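Local structure of piwi domain-containing protein (Vanderwaltozyma polyspora, 5THE) at residues V77-I82 against F117-K122; T185-V190 against F211-S216; M238-L243 against S544-I549. The protein is a budding yeast Argonaute, here its C-terminal lobe with bound RNA, that probably uses a guide RNA to recognise and cleave target RNA. All blocks are in the same frame, centred on the assembly; numbering follows the deposited sequence.

Contacts 1 and 2 belong to one parallel sheet, with centres about 10 Å apart: strands 77-85 and 185-191 are neighbours in it, and each contact pairs one of them with the strand that follows across a helix, 117-118 and 215-219. Contact 3 lies about 11 Å from contact 2 and 18 Å from contact 1, centre to centre, where the end of helix 228-241 meets the C-terminal tail. Along the chain each contact closes before the next opens, although contact 3 spans 300 residues. K241 ties contact 3 to contact 2 through N215 O. The sheet is thus joined to the C-terminal tail, and contacts 2 and 3 are the ones that come close to the RNA.

Contact 1 (V77-I82 against F117-K122); sequences VNLRAI and FNVSGK
L79 and F117 are brought together by their first torsions: L79 has CG anti to the backbone N (chi1 -178°), which directs its isobutyl group toward F117, while F117 turns CG anti to its carbonyl carbon (chi1 -80°) and stands its ring across strand 77-82, one face turned to L79 CD2 and the CD1/CE1 edge toward V77. L79 CD2 sits over that face, 4.2 Å from the centroid of F117 and shifted toward the rim, a CH-pi contact. L79 CB presses on F117 CD1 at 3.6 Å. V77 lies beside F117 and points the same way, its CG1 3.7 Å from F117 CE1, and V119 CG1 comes alongside L79 CD2. Beneath these side chains the backbones pair in parallel: N118 N donates to V77 O at 2.7 Å, and L79 N to N118 O at 2.8 Å. N78 and N118 run side by side, their amide planes 62° apart. N118 OD1 accepts from S120 N, which makes an Asx turn that bends the chain away just after the strand, and also from S120 OG.

R80 lays one face of its guanidinium over G121, whose CA, with no side chain attached, comes within 3.6 Å of R80 NE. Its NH2 reaches K122 O at 3.0 Å, with the oxygen in the guanidinium plane. A leucine in place of R80 would probably leave K122 O without this donor and the loop less firmly held. Nearby, a water links A81 N to G121 O, and K122 NZ makes salt bridges to D100 and E96 of helix 95-111. That helix also supplies M103 and F106 against L79, completing a beta-alpha-beta unit of the Rossmann-like kind expected in an Argonaute MID domain.

Contact 2 (T185-V190 against F211-S216); sequences TYILYV and FGALNS. With nucleotides of chain B.
Y186 turns one face of its ring to the L214-N215 peptide, with L214 C above the ring centre and N215 N offset toward the rim; S216 CB lies in the ring plane at an edge. The second ring, that of Y189, has I187 CG2 of its own strand over the centre of one face and N215 OD1 in plane at its edge, 3.6 Å from Y189 CE2, with ring and amide planes 67° apart. These rings belong to a beta-alpha-beta unit, strand 185-191, helix 197-210 and strand 215-219, in the parallel sheet of what is probably the MID domain.

The two strands are parallel, and three backbone bonds join them. I187 N donates to L214 O at 3.1 Å. I187 O in turn receives S216 N at 2.9 Å, and Y189 N closes the run on S216 O at 2.8 Å. At the start of the pairing, a water donates to T185 O and also to L214 O, the acceptor of I187 N. L214 crosses the Y186 ring at about a right angle and sets CB 3.8 Å from Y186 CD2.

N215 has its CG between the backbone N and the carbonyl carbon (chi1 69°), a turn that lets ND2 reach back to A213 O at 3.0 Å with the oxygen in the amide plane. The same amide is held by K204 at OD1 and D208 at ND2, both on helix 197-210, where T207 bonds Y189 OH. At the edge of the Y186 ring, the model puts OH very close to S216 OG, as a hydrogen bond too short for its details to be trusted. Just beyond, S216 CA lies 3.3 Å from OP1 of U1, the 5' nucleotide of chain B.

Contact 3 (M238-L243 against S544-I549); sequences MNLKLL and SVMYYI
The C-terminal carboxylate of I549 meets K241 where helix 228-241 ends in a Schellman motif, L243 being the residue of positive phi, an arrangement consistent with the guide 5'-phosphate pocket at the MID-PIWI junction of Argonautes. K241, extended beyond CG, runs past the tail and makes a long salt bridge from NZ to I549 OXT at 3.5 Å. One water reinforces it, accepting from K241 NZ and donating to I549 OXT, and a second lies within hydrogen-bonding distance of both atoms. The lysine also bonds N215 O, so the ammonium group is held by both the tail carboxylate and the sheet backbone. Lower down its chain, K241 CE lies 3.3 Å from Y547 O, and CG is near M546 O.

The tail turns back through a type I turn from M546 to I549, and this brings the I549 side chain toward the helix. There L240 CD1 packs on I549 CG1 at 3.9 Å, the two side chains crossing obliquely. V545 CG1 touches K241 O at 3.5 Å. A further water spans the gap, donating to L240 O and accepting from M546 N, 2.8 Å from each atom.

The other carboxylate oxygen, I549 O, takes bonds from K237 and R481, a cluster likely to stabilise its negative charge. Helix 490-515 packs on the tail through Y494, L497 and L498, while K241 rests on Y186 and S216 of strands 185-191 and 215-219 and touches a phosphate of the bound RNA.

Contact 1 (V77-I82 against F117-K122)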
loop_
_atom_site.group_PDB
_atom_site.type_symbol
_atom_site.label_atom_id
_atom_site.label_comp_id
_atom_site.label_asym_id
_atom_site.label_seq_id
_atom_site.Cartn_x
_atom_site.Cartn_y
_atom_site.Cartn_z
ATOM N N VAL A 77 14.430 15.126 13.266
ATOM C CA VAL A 77 14.817 13.719 13.286
ATOM C C VAL A 77 16.258 13.610 12.812
ATOM O O VAL A 77 16.659 14.290 11.861
ATOM C CB VAL A 77 13.881 12.878 12.392
ATOM C CG1 VAL A 77 14.282 11.419 12.398
ATOM C CG2 VAL A 77 12.418 13.048 12.824
ATOM N N ASN A 78 17.039 12.753 13.463
ATOM C CA ASN A 78 18.394 12.488 12.994
ATOM C C ASN A 78 18.351 11.495 11.842
ATOM O O ASN A 78 17.660 10.472 11.916
ATOM C CB ASN A 78 19.269 11.936 14.119
ATOM C CG ASN A 78 19.411 12.909 15.269
ATOM O OD1 ASN A 78 19.883 14.023 15.089
ATOM N ND2 ASN A 78 18.992 12.495 16.454
ATOM N N LEU A 79 19.104 11.784 10.792
ATOM C CA LEU A 79 19.146 10.954 9.589
ATOM C C LEU A 79 20.581 10.474 9.415
ATOM O O LEU A 79 21.473 11.280 9.143
ATOM C CB LEU A 79 18.673 11.734 8.361
ATOM C CG LEU A 79 18.617 10.948 7.044
ATOM C CD1 LEU A 79 17.616 9.820 7.157
ATOM C CD2 LEU A 79 18.259 11.843 5.871
ATOM N N ARG A 80 20.801 9.169 9.577
ATOM C CA ARG A 80 22.132 8.574 9.519
ATOM C C ARG A 80 22.265 7.763 8.238
ATOM O O ARG A 80 21.522 6.798 8.030
ATOM C CB ARG A 80 22.400 7.668 10.720
ATOM C CG ARG A 80 22.581 8.388 12.039
ATOM C CD ARG A 80 23.622 9.493 11.955
ATOM N NE ARG A 80 24.969 9.008 11.654
ATOM C CZ ARG A 80 25.765 8.398 12.530
ATOM N NH1 ARG A 80 25.341 8.168 13.768
ATOM N NH2 ARG A 80 26.983 8.013 12.164
ATOM N N ALA A 81 23.213 8.146 7.395
ATOM C CA ALA A 81 23.478 7.407 6.177
ATOM C C ALA A 81 24.433 6.257 6.477
ATOM O O ALA A 81 25.444 6.434 7.162
ATOM C CB ALA A 81 24.066 8.334 5.112
ATOM N N ILE A 82 24.104 5.077 5.975
ATOM C CA ILE A 82 24.979 3.915 6.050
ATOM C C ILE A 82 25.192 3.445 4.621
ATOM O O ILE A 82 24.249 2.997 3.960
ATOM C CB ILE A 82 24.391 2.799 6.923
ATOM C CG1 ILE A 82 24.202 3.298 8.363
ATOM C CG2 ILE A 82 25.284 1.541 6.865
ATOM C CD1 ILE A 82 23.591 2.250 9.299
ATOM N N PHE A 117 15.180 17.025 8.967
ATOM C CA PHE A 117 16.203 16.047 9.303
ATOM C C PHE A 117 17.484 16.746 9.725
ATOM O O PHE A 117 17.839 17.803 9.200
ATOM C CB PHE A 117 16.533 15.126 8.124
ATOM C CG PHE A 117 15.554 14.010 7.928
ATOM C CD1 PHE A 117 15.359 13.063 8.918
ATOM C CD2 PHE A 117 14.847 13.894 6.750
ATOM C CE1 PHE A 117 14.464 12.031 8.735
ATOM C CE2 PHE A 117 13.948 12.861 6.562
ATOM C CZ PHE A 117 13.751 11.936 7.552
ATOM N N ASN A 118 18.181 16.123 10.670
ATOM C CA ASN A 118 19.540 16.485 11.040
ATOM C C ASN A 118 20.445 15.433 10.403
ATOM O O ASN A 118 20.347 14.250 10.738
ATOM C CB ASN A 118 19.665 16.519 12.569
ATOM C CG ASN A 118 21.100 16.690 13.065
ATOM O OD1 ASN A 118 22.038 16.907 12.297
ATOM N ND2 ASN A 118 21.263 16.593 14.374
ATOM N N VAL A 119 21.294 15.852 9.462
ATOM C CA VAL A 119 22.149 14.911 8.733
ATOM C C VAL A 119 23.610 15.152 9.091
ATOM O O VAL A 119 24.507 14.905 8.276
ATOM C CB VAL A 119 21.961 15.019 7.208
ATOM C CG1 VAL A 119 20.549 14.635 6.804
ATOM C CG2 VAL A 119 22.285 16.427 6.731
ATOM N N SER A 120 23.857 15.642 10.305
ATOM C CA SER A 120 25.219 15.981 10.702
ATOM C C SER A 120 26.047 14.745 11.037
ATOM O O SER A 120 27.272 14.768 10.879
ATOM C CB SER A 120 25.191 16.951 11.887
ATOM O OG SER A 120 24.545 16.372 13.004
ATOM N N GLY A 121 25.415 13.660 11.482
ATOM C CA GLY A 121 26.147 12.426 11.694
ATOM C C GLY A 121 26.880 11.991 10.437
ATOM O O GLY A 121 26.275 11.913 9.363
ATOM N N LYS A 122 28.179 11.731 10.550
ATOM C CA LYS A 122 28.974 11.336 9.395
ATOM C C LYS A 122 28.458 10.017 8.813
ATOM O O LYS A 122 28.140 9.088 9.566
ATOM C CB LYS A 122 30.443 11.187 9.798
ATOM C CG LYS A 122 31.393 10.941 8.644
ATOM C CD LYS A 122 31.479 12.169 7.734
ATOM C CE LYS A 122 32.425 11.922 6.558
ATOM N NZ LYS A 122 32.478 13.068 5.603
HETATM O O HOH W 1 24.528 10.471 7.856
#

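Contact 2 (T185-V190 against F211-S216)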
loop_
_atom_site.group_PDB
_atom_site.type_symbol
_atom_site.label_atom_id
_atom_site.label_comp_id
_atom_site.label_asym_id
_atom_site.label_seq_id
_atom_site.Cartn_x
_atom_site.Cartn_y
_atom_site.Cartn_z
ATOM N N THR A 185 16.513 8.307 15.503
ATOM C CA THR A 185 17.406 8.169 14.362
ATOM C C THR A 185 16.747 7.351 13.259
ATOM O O THR A 185 16.242 6.246 13.498
ATOM C CB THR A 185 18.741 7.546 14.779
ATOM O OG1 THR A 185 19.493 8.515 15.515
ATOM C CG2 THR A 185 19.540 7.146 13.561
ATOM N N TYR A 186 16.745 7.917 12.058
ATOM C CA TYR A 186 16.258 7.266 10.855
ATOM C C TYR A 186 17.465 6.834 10.049
ATOM O O TYR A 186 18.379 7.637 9.825
ATOM C CB TYR A 186 15.381 8.223 10.035
ATOM C CG TYR A 186 14.530 7.515 9.011
ATOM C CD1 TYR A 186 15.090 7.034 7.828
ATOM C CD2 TYR A 186 13.171 7.308 9.234
ATOM C CE1 TYR A 186 14.323 6.374 6.894
ATOM C CE2 TYR A 186 12.388 6.649 8.303
ATOM C CZ TYR A 186 12.971 6.184 7.137
ATOM O OH TYR A 186 12.214 5.528 6.209
ATOM N N ILE A 187 17.490 5.573 9.630
ATOM C CA ILE A 187 18.622 5.049 8.883
ATOM C C ILE A 187 18.357 5.174 7.392
ATOM O O ILE A 187 17.302 4.761 6.905
ATOM C CB ILE A 187 18.901 3.587 9.247
ATOM C CG1 ILE A 187 19.408 3.477 10.677
ATOM C CG2 ILE A 187 19.928 3.006 8.272
ATOM C CD1 ILE A 187 19.292 2.083 11.194
ATOM N N LEU A 188 19.331 5.700 6.660
ATOM C CA LEU A 188 19.300 5.701 5.198
ATOM C C LEU A 188 20.391 4.760 4.699
ATOM O O LEU A 188 21.581 5.075 4.778
ATOM C CB LEU A 188 19.483 7.112 4.645
ATOM C CG LEU A 188 19.550 7.207 3.121
ATOM C CD1 LEU A 188 18.274 6.637 2.479
ATOM C CD2 LEU A 188 19.801 8.655 2.693
ATOM N N TYR A 189 19.995 3.591 4.220
ATOM C CA TYR A 189 20.948 2.694 3.590
ATOM C C TYR A 189 21.193 3.173 2.162
ATOM O O TYR A 189 20.247 3.300 1.373
ATOM C CB TYR A 189 20.425 1.262 3.601
ATOM C CG TYR A 189 20.407 0.615 4.961
ATOM C CD1 TYR A 189 21.586 0.448 5.687
ATOM C CD2 TYR A 189 19.221 0.115 5.504
ATOM C CE1 TYR A 189 21.578 -0.161 6.924
ATOM C CE2 TYR A 189 19.207 -0.496 6.752
ATOM C CZ TYR A 189 20.391 -0.631 7.457
ATOM O OH TYR A 189 20.396 -1.236 8.697
ATOM N N VAL A 190 22.450 3.458 1.836
ATOM C CA VAL A 190 22.842 3.901 0.501
ATOM C C VAL A 190 23.558 2.733 -0.160
ATOM O O VAL A 190 24.681 2.382 0.228
ATOM C CB VAL A 190 23.731 5.148 0.553
ATOM C CG1 VAL A 190 24.143 5.585 -0.847
ATOM C CG2 VAL A 190 22.988 6.292 1.272
ATOM N N PHE A 211 15.571 -5.677 14.555
ATOM C CA PHE A 211 15.705 -4.501 15.416
ATOM C C PHE A 211 14.499 -3.574 15.413
ATOM O O PHE A 211 14.340 -2.788 16.356
ATOM C CB PHE A 211 16.940 -3.682 15.023
ATOM C CG PHE A 211 18.221 -4.310 15.443
ATOM C CD1 PHE A 211 18.783 -5.326 14.688
ATOM C CD2 PHE A 211 18.856 -3.904 16.610
ATOM C CE1 PHE A 211 19.961 -5.922 15.079
ATOM C CE2 PHE A 211 20.036 -4.494 17.011
ATOM C CZ PHE A 211 20.593 -5.504 16.244
ATOM N N GLY A 212 13.650 -3.635 14.395
ATOM C CA GLY A 212 12.544 -2.691 14.354
ATOM C C GLY A 212 13.020 -1.257 14.288
ATOM O O GLY A 212 12.431 -0.382 14.934
ATOM N N ALA A 213 14.096 -0.997 13.545
ATOM C CA ALA A 213 14.610 0.356 13.377
ATOM C C ALA A 213 14.098 0.919 12.053
ATOM O O ALA A 213 14.110 0.226 11.034
ATOM C CB ALA A 213 16.139 0.377 13.420
ATOM N N LEU A 214 13.611 2.158 12.087
ATOM C CA LEU A 214 13.138 2.812 10.872
ATOM C C LEU A 214 14.287 2.974 9.885
ATOM O O LEU A 214 15.377 3.418 10.250
ATOM C CB LEU A 214 12.540 4.180 11.212
ATOM C CG LEU A 214 11.276 4.200 12.072
ATOM C CD1 LEU A 214 10.736 5.620 12.104
ATOM C CD2 LEU A 214 10.209 3.222 11.535
ATOM N N ASN A 215 14.040 2.632 8.623
ATOM C CA ASN A 215 15.098 2.728 7.634
ATOM C C ASN A 215 14.486 2.778 6.245
ATOM O O ASN A 215 13.422 2.209 6.001
ATOM C CB ASN A 215 16.071 1.535 7.727
ATOM C CG ASN A 215 15.433 0.224 7.279
ATOM O OD1 ASN A 215 15.692 -0.263 6.172
ATOM N ND2 ASN A 215 14.573 -0.344 8.130
ATOM N N SER A 216 15.197 3.433 5.333
ATOM C CA SER A 216 14.913 3.367 3.911
ATOM C C SER A 216 16.207 3.069 3.168
ATOM O O SER A 216 17.301 3.435 3.612
ATOM C CB SER A 216 14.307 4.685 3.373
ATOM O OG SER A 216 13.132 5.046 4.080
ATOM O OP3 U B 1 12.024 -0.197 0.712
ATOM P P U B 1 12.938 0.961 0.686
ATOM O OP1 U B 1 13.706 1.017 1.953
ATOM O OP2 U B 1 12.189 2.165 0.289
ATOM O "O5'" U B 1 14.022 0.681 -0.428
ATOM C "C5'" U B 1 13.760 0.938 -1.800
ATOM C "C4'" U B 1 15.060 1.036 -2.538
ATOM O "O4'" U B 1 15.752 -0.247 -2.471
ATOM C "C3'" U B 1 14.958 1.404 -4.011
ATOM O "O3'" U B 1 16.001 2.327 -4.326
ATOM C "C2'" U B 1 15.184 0.071 -4.727
ATOM O "O2'" U B 1 15.729 0.183 -6.024
ATOM C "C1'" U B 1 16.140 -0.648 -3.774
ATOM N N1 U B 1 16.052 -2.120 -3.858
ATOM C C2 U B 1 17.194 -2.821 -4.153
ATOM O O2 U B 1 18.258 -2.260 -4.312
ATOM N N3 U B 1 17.058 -4.187 -4.240
ATOM C C4 U B 1 15.891 -4.907 -4.056
ATOM O O4 U B 1 15.914 -6.138 -4.153
ATOM C C5 U B 1 14.738 -4.111 -3.766
ATOM C C6 U B 1 14.856 -2.779 -3.687
HETATM O O HOH W 2 16.392 3.909 12.761
#

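Contact 3 (M238-L243 against S544-I549)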
loop_
_atom_site.group_PDB
_atom_site.type_symbol
_atom_site.label_atom_id
_atom_site.label_comp_id
_atom_site.label_asym_id
_atom_site.label_seq_id
_atom_site.Cartn_x
_atom_site.Cartn_y
_atom_site.Cartn_z
ATOM N N MET A 238 9.600 7.911 4.068
ATOM C CA MET A 238 10.124 8.161 5.406
ATOM C C MET A 238 9.051 8.752 6.300
ATOM O O MET A 238 8.852 8.306 7.437
ATOM C CB MET A 238 11.315 9.110 5.325
ATOM C CG MET A 238 12.486 8.553 4.522
ATOM S SD MET A 238 13.806 9.779 4.454
ATOM C CE MET A 238 15.188 8.787 3.841
ATOM N N ASN A 239 8.347 9.765 5.790
ATOM C CA ASN A 239 7.338 10.446 6.589
ATOM C C ASN A 239 6.262 9.474 7.058
ATOM O O ASN A 239 5.844 9.519 8.219
ATOM C CB ASN A 239 6.718 11.591 5.786
ATOM C CG ASN A 239 5.845 12.528 6.648
ATOM O OD1 ASN A 239 4.835 13.032 6.196
ATOM N ND2 ASN A 239 6.276 12.795 7.851
ATOM N N LEU A 240 5.819 8.570 6.171
ATOM C CA LEU A 240 4.861 7.541 6.583
ATOM C C LEU A 240 5.435 6.663 7.691
ATOM O O LEU A 240 4.756 6.390 8.691
ATOM C CB LEU A 240 4.437 6.689 5.385
ATOM C CG LEU A 240 3.600 7.432 4.327
ATOM C CD1 LEU A 240 3.377 6.557 3.095
ATOM C CD2 LEU A 240 2.249 7.912 4.917
ATOM N N LYS A 241 6.683 6.195 7.519
ATOM C CA LYS A 241 7.325 5.373 8.540
ATOM C C LYS A 241 7.450 6.122 9.855
ATOM O O LYS A 241 7.356 5.515 10.925
ATOM C CB LYS A 241 8.699 4.905 8.052
ATOM C CG LYS A 241 8.583 3.762 7.051
ATOM C CD LYS A 241 9.854 3.581 6.270
ATOM C CE LYS A 241 9.830 2.298 5.448
ATOM N NZ LYS A 241 11.090 2.170 4.629
ATOM N N LEU A 242 7.607 7.444 9.791
ATOM C CA LEU A 242 7.583 8.310 10.958
ATOM C C LEU A 242 6.164 8.691 11.395
ATOM O O LEU A 242 6.003 9.694 12.097
ATOM C CB LEU A 242 8.408 9.562 10.672
ATOM C CG LEU A 242 9.900 9.241 10.563
ATOM C CD1 LEU A 242 10.647 10.293 9.733
ATOM C CD2 LEU A 242 10.463 9.150 11.973
ATOM N N LEU A 243 5.153 7.918 10.995
ATOM C CA LEU A 243 3.761 8.087 11.418
ATOM C C LEU A 243 3.138 9.349 10.855
ATOM O O LEU A 243 2.117 9.820 11.361
ATOM C CB LEU A 243 3.618 8.074 12.949
ATOM C CG LEU A 243 4.258 6.867 13.639
ATOM C CD1 LEU A 243 3.977 6.860 15.153
ATOM C CD2 LEU A 243 3.778 5.586 12.999
ATOM N N SER A 544 3.070 -1.593 14.430
ATOM C CA SER A 544 2.102 -0.556 14.112
ATOM C C SER A 544 2.649 0.458 13.116
ATOM O O SER A 544 2.082 1.542 12.970
ATOM C CB SER A 544 1.645 0.155 15.389
ATOM O OG SER A 544 1.087 -0.776 16.294
ATOM N N VAL A 545 3.732 0.131 12.433
ATOM C CA VAL A 545 4.382 1.038 11.500
ATOM C C VAL A 545 4.258 0.459 10.102
ATOM O O VAL A 545 4.266 -0.766 9.925
ATOM C CB VAL A 545 5.862 1.245 11.891
ATOM C CG1 VAL A 545 6.594 2.093 10.852
ATOM C CG2 VAL A 545 5.950 1.868 13.294
ATOM N N MET A 546 4.127 1.343 9.106
ATOM C CA MET A 546 4.167 0.947 7.696
ATOM C C MET A 546 5.614 0.769 7.230
ATOM O O MET A 546 6.096 1.447 6.323
ATOM C CB MET A 546 3.444 1.970 6.825
ATOM C CG MET A 546 1.946 2.085 7.064
ATOM S SD MET A 546 1.224 3.489 6.173
ATOM C CE MET A 546 1.447 2.964 4.462
ATOM N N TYR A 547 6.316 -0.177 7.876
ATOM C CA TYR A 547 7.705 -0.433 7.523
ATOM C C TYR A 547 7.840 -0.970 6.111
ATOM O O TYR A 547 8.934 -0.922 5.542
ATOM C CB TYR A 547 8.343 -1.416 8.510
ATOM C CG TYR A 547 7.606 -2.728 8.625
ATOM C CD1 TYR A 547 6.573 -2.884 9.545
ATOM C CD2 TYR A 547 7.949 -3.816 7.820
ATOM C CE1 TYR A 547 5.890 -4.080 9.656
ATOM C CE2 TYR A 547 7.268 -5.029 7.927
ATOM C CZ TYR A 547 6.240 -5.150 8.842
ATOM O OH TYR A 547 5.559 -6.342 8.968
ATOM N N TYR A 548 6.757 -1.487 5.541
ATOM C CA TYR A 548 6.795 -2.111 4.233
ATOM C C TYR A 548 6.730 -1.101 3.093
ATOM O O TYR A 548 6.941 -1.491 1.938
ATOM C CB TYR A 548 5.635 -3.109 4.120
ATOM C CG TYR A 548 4.283 -2.449 4.308
ATOM C CD1 TYR A 548 3.651 -1.823 3.244
ATOM C CD2 TYR A 548 3.663 -2.425 5.551
ATOM C CE1 TYR A 548 2.445 -1.196 3.403
ATOM C CE2 TYR A 548 2.438 -1.804 5.727
ATOM C CZ TYR A 548 1.834 -1.192 4.643
ATOM O OH TYR A 548 0.620 -0.567 4.787
ATOM N N ILE A 549 6.443 0.176 3.387
ATOM C CA ILE A 549 6.205 1.177 2.341
ATOM C C ILE A 549 7.498 1.686 1.720
ATOM O O ILE A 549 7.486 2.184 0.589
ATOM C CB ILE A 549 5.377 2.379 2.882
ATOM C CG1 ILE A 549 4.710 3.149 1.736
ATOM C CG2 ILE A 549 6.270 3.346 3.636
ATOM C CD1 ILE A 549 3.827 2.304 0.867
ATOM O OXT ILE A 549 8.574 1.625 2.321
HETATM O O HOH W 3 3.752 4.024 9.779
HETATM O O HOH W 4 10.441 -0.258 2.894
HETATM O O HOH W 5 11.646 -0.716 6.184
HETATM O O HOH W 6 10.865 3.265 2.443
#